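Local atomic coordinates of malonyl CoA-acyl carrier protein transacylase (PDB entry 2QC3), a protein that transfers the malonyl group from malonyl-CoA to the holo acyl carrier protein, supplying malonyl-ACP for fatty acid biosynthesis. Residues Ala220-Asn225 against Lys229-Ala234. Sequence-based numbering, arbitrary orientation.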
ATOM      1  N   ALA A 220      14.058  -0.508 -11.413  1.00 29.36           N
ATOM      2  CA  ALA A 220      14.706  -0.590 -10.113  1.00 26.69           C
ATOM      3  C   ALA A 220      14.300  -1.876  -9.414  1.00 26.65           C
ATOM      4  O   ALA A 220      13.352  -2.538  -9.832  1.00 26.07           O
ATOM      5  CB  ALA A 220      14.321   0.610  -9.261  1.00 28.22           C
ATOM      6  N   THR A 221      15.030  -2.237  -8.364  1.00 25.65           N
ATOM      7  CA  THR A 221      14.701  -3.436  -7.600  1.00 27.36           C
ATOM      8  C   THR A 221      13.313  -3.196  -7.002  1.00 25.95           C
ATOM      9  O   THR A 221      13.117  -2.283  -6.197  1.00 26.14           O
ATOM     10  CB  THR A 221      15.704  -3.664  -6.457  1.00 28.07           C
ATOM     11  OG1 THR A 221      17.034  -3.680  -6.989  1.00 30.25           O
ATOM     12  CG2 THR A 221      15.422  -4.983  -5.754  1.00 28.68           C
ATOM     13  N   LEU A 222      12.355  -4.012  -7.416  1.00 25.69           N
ATOM     14  CA  LEU A 222      10.979  -3.887  -6.952  1.00 23.68           C
ATOM     15  C   LEU A 222      10.572  -5.127  -6.170  1.00 23.27           C
ATOM     16  O   LEU A 222      10.535  -6.234  -6.715  1.00 22.80           O
ATOM     17  CB  LEU A 222      10.048  -3.697  -8.159  1.00 23.89           C
ATOM     18  CG  LEU A 222       8.534  -3.541  -7.952  1.00 23.99           C
ATOM     19  CD1 LEU A 222       8.214  -2.249  -7.193  1.00 21.74           C
ATOM     20  CD2 LEU A 222       7.861  -3.517  -9.306  1.00 23.23           C
ATOM     21  N   LEU A 223      10.275  -4.937  -4.889  1.00 22.41           N
ATOM     22  CA  LEU A 223       9.862  -6.038  -4.022  1.00 23.04           C
ATOM     23  C   LEU A 223       8.354  -6.253  -4.094  1.00 24.01           C
ATOM     24  O   LEU A 223       7.612  -5.357  -4.498  1.00 21.57           O
ATOM     25  CB  LEU A 223      10.259  -5.750  -2.574  1.00 23.46           C
ATOM     26  CG  LEU A 223      11.752  -5.517  -2.344  1.00 22.23           C
ATOM     27  CD1 LEU A 223      12.018  -5.383  -0.849  1.00 21.98           C
ATOM     28  CD2 LEU A 223      12.540  -6.687  -2.931  1.00 20.30           C
ATOM     29  N   SER A 224       7.915  -7.444  -3.696  1.00 22.20           N
ATOM     30  CA  SER A 224       6.503  -7.792  -3.708  1.00 21.95           C
ATOM     31  C   SER A 224       6.030  -8.253  -2.331  1.00 21.10           C
ATOM     32  O   SER A 224       6.756  -8.940  -1.614  1.00 19.91           O
ATOM     33  CB  SER A 224       6.243  -8.907  -4.732  1.00 21.57           C
ATOM     34  OG  SER A 224       4.895  -9.340  -4.675  1.00 21.88           O
ATOM     35  N   ASN A 225       4.804  -7.869  -1.981  1.00 21.14           N
ATOM     36  CA  ASN A 225       4.184  -8.239  -0.708  1.00 21.40           C
ATOM     37  C   ASN A 225       3.971  -9.748  -0.642  1.00 19.06           C
ATOM     38  O   ASN A 225       3.738 -10.309   0.425  1.00 16.90           O
ATOM     39  CB  ASN A 225       2.819  -7.550  -0.564  1.00 19.85           C
ATOM     40  CG  ASN A 225       2.930  -6.073  -0.260  1.00 21.19           C
ATOM     41  OD1 ASN A 225       1.932  -5.353  -0.318  1.00 23.45           O
ATOM     42  ND2 ASN A 225       4.133  -5.609   0.081  1.00 17.75           N
ATOM     43  N   LYS A 229      10.250 -10.803  -1.997  1.00 23.05           N
ATOM     44  CA  LYS A 229      11.289 -11.002  -3.007  1.00 24.88           C
ATOM     45  C   LYS A 229      11.030 -10.120  -4.223  1.00 26.02           C
ATOM     46  O   LYS A 229       9.884  -9.794  -4.537  1.00 26.69           O
ATOM     47  CB  LYS A 229      11.339 -12.465  -3.445  1.00 27.84           C
ATOM     48  CG  LYS A 229      11.691 -13.438  -2.333  1.00 32.37           C
ATOM     49  CD  LYS A 229      13.127 -13.311  -1.887  1.00 36.11           C
ATOM     50  CE  LYS A 229      13.420 -14.335  -0.796  1.00 40.82           C
ATOM     51  NZ  LYS A 229      14.842 -14.308  -0.347  1.00 42.37           N
ATOM     52  N   PRO A 230      12.094  -9.729  -4.934  1.00 26.57           N
ATOM     53  CA  PRO A 230      11.897  -8.879  -6.108  1.00 27.61           C
ATOM     54  C   PRO A 230      11.242  -9.535  -7.325  1.00 27.91           C
ATOM     55  O   PRO A 230      11.402 -10.729  -7.567  1.00 26.26           O
ATOM     56  CB  PRO A 230      13.307  -8.371  -6.408  1.00 27.92           C
ATOM     57  CG  PRO A 230      14.182  -9.462  -5.915  1.00 28.04           C
ATOM     58  CD  PRO A 230      13.528  -9.899  -4.630  1.00 28.50           C
ATOM     59  N   VAL A 231      10.467  -8.740  -8.057  1.00 27.07           N
ATOM     60  CA  VAL A 231       9.826  -9.192  -9.286  1.00 28.34           C
ATOM     61  C   VAL A 231      10.669  -8.495 -10.339  1.00 29.10           C
ATOM     62  O   VAL A 231      10.717  -7.268 -10.398  1.00 30.39           O
ATOM     63  CB  VAL A 231       8.353  -8.741  -9.382  1.00 25.84           C
ATOM     64  CG1 VAL A 231       7.483  -9.652  -8.522  1.00 24.79           C
ATOM     65  CG2 VAL A 231       8.210  -7.293  -8.922  1.00 26.86           C
ATOM     66  N   THR A 232      11.345  -9.290 -11.158  1.00 31.22           N
ATOM     67  CA  THR A 232      12.261  -8.778 -12.167  1.00 32.54           C
ATOM     68  C   THR A 232      11.732  -8.540 -13.575  1.00 32.70           C
ATOM     69  O   THR A 232      12.429  -7.951 -14.404  1.00 32.90           O
ATOM     70  CB  THR A 232      13.471  -9.709 -12.263  1.00 33.98           C
ATOM     71  OG1 THR A 232      13.031 -11.017 -12.652  1.00 36.71           O
ATOM     72  CG2 THR A 232      14.163  -9.808 -10.902  1.00 35.89           C
ATOM     73  N   SER A 233      10.521  -9.004 -13.862  1.00 30.64           N
ATOM     74  CA  SER A 233       9.954  -8.803 -15.190  1.00 30.23           C
ATOM     75  C   SER A 233       8.561  -8.206 -15.100  1.00 29.00           C
ATOM     76  O   SER A 233       7.851  -8.413 -14.116  1.00 28.68           O
ATOM     77  CB  SER A 233       9.885 -10.129 -15.959  1.00 29.78           C
ATOM     78  OG  SER A 233       8.902 -10.988 -15.409  1.00 30.48           O
ATOM     79  N   ALA A 234       8.177  -7.464 -16.133  1.00 27.04           N
ATOM     80  CA  ALA A 234       6.863  -6.842 -16.188  1.00 25.57           C
ATOM     81  C   ALA A 234       5.774  -7.876 -15.926  1.00 26.23           C
ATOM     82  O   ALA A 234       4.892  -7.670 -15.088  1.00 26.07           O
ATOM     83  CB  ALA A 234       6.651  -6.202 -17.556  1.00 22.87           C
TER
HETATM   84  O   HOH W   1      12.971  -5.951  -9.315  1.00 25.83           O
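Leu222 and Val231 meet at an oblique angle, methyl against methyl: CD2 of Leu222 lies 3.8 Å from CG2 of Val231. Two torsions set this up. Leu222 holds CG anti to its backbone N (chi1 180°), while Val231, with chi1 at -79°, places CG2 between its own N and carbonyl carbon and leaves CG1 anti to the carbonyl carbon, 4.1 Å from Ser224 CB. One valine thus packs against two residues of 220-225 with separate branches, and it also touches Ala237 and Thr240 of helix 234-243. The Leu223 and Pro230 side chains run alongside each other, pointing the same way, CD2 of Leu223 being 3.8 Å from Pro230 CD.

The backbones pair alongside these contacts. The short, weakly bonded strand 221-222 lies at the edge of the parallel sheet in the acyl transferase fold, beside strand 86-90, and the chain turns back after it, forming a single bridge between Leu223 and Pro230. Val231 N donates to Leu222 O at 2.8 Å; Pro230 CA adds a CH···O contact to the same oxygen. The bond from Ser224 N to Lys229 O is weak, at 3.2 Å and 132°. Beyond the direct pairing, one water accepts from Leu222 N and donates to Val231 O. Asn225, facing away from 229-234, bonds through OD1 to the backbone N of Ser92, the probable nucleophile.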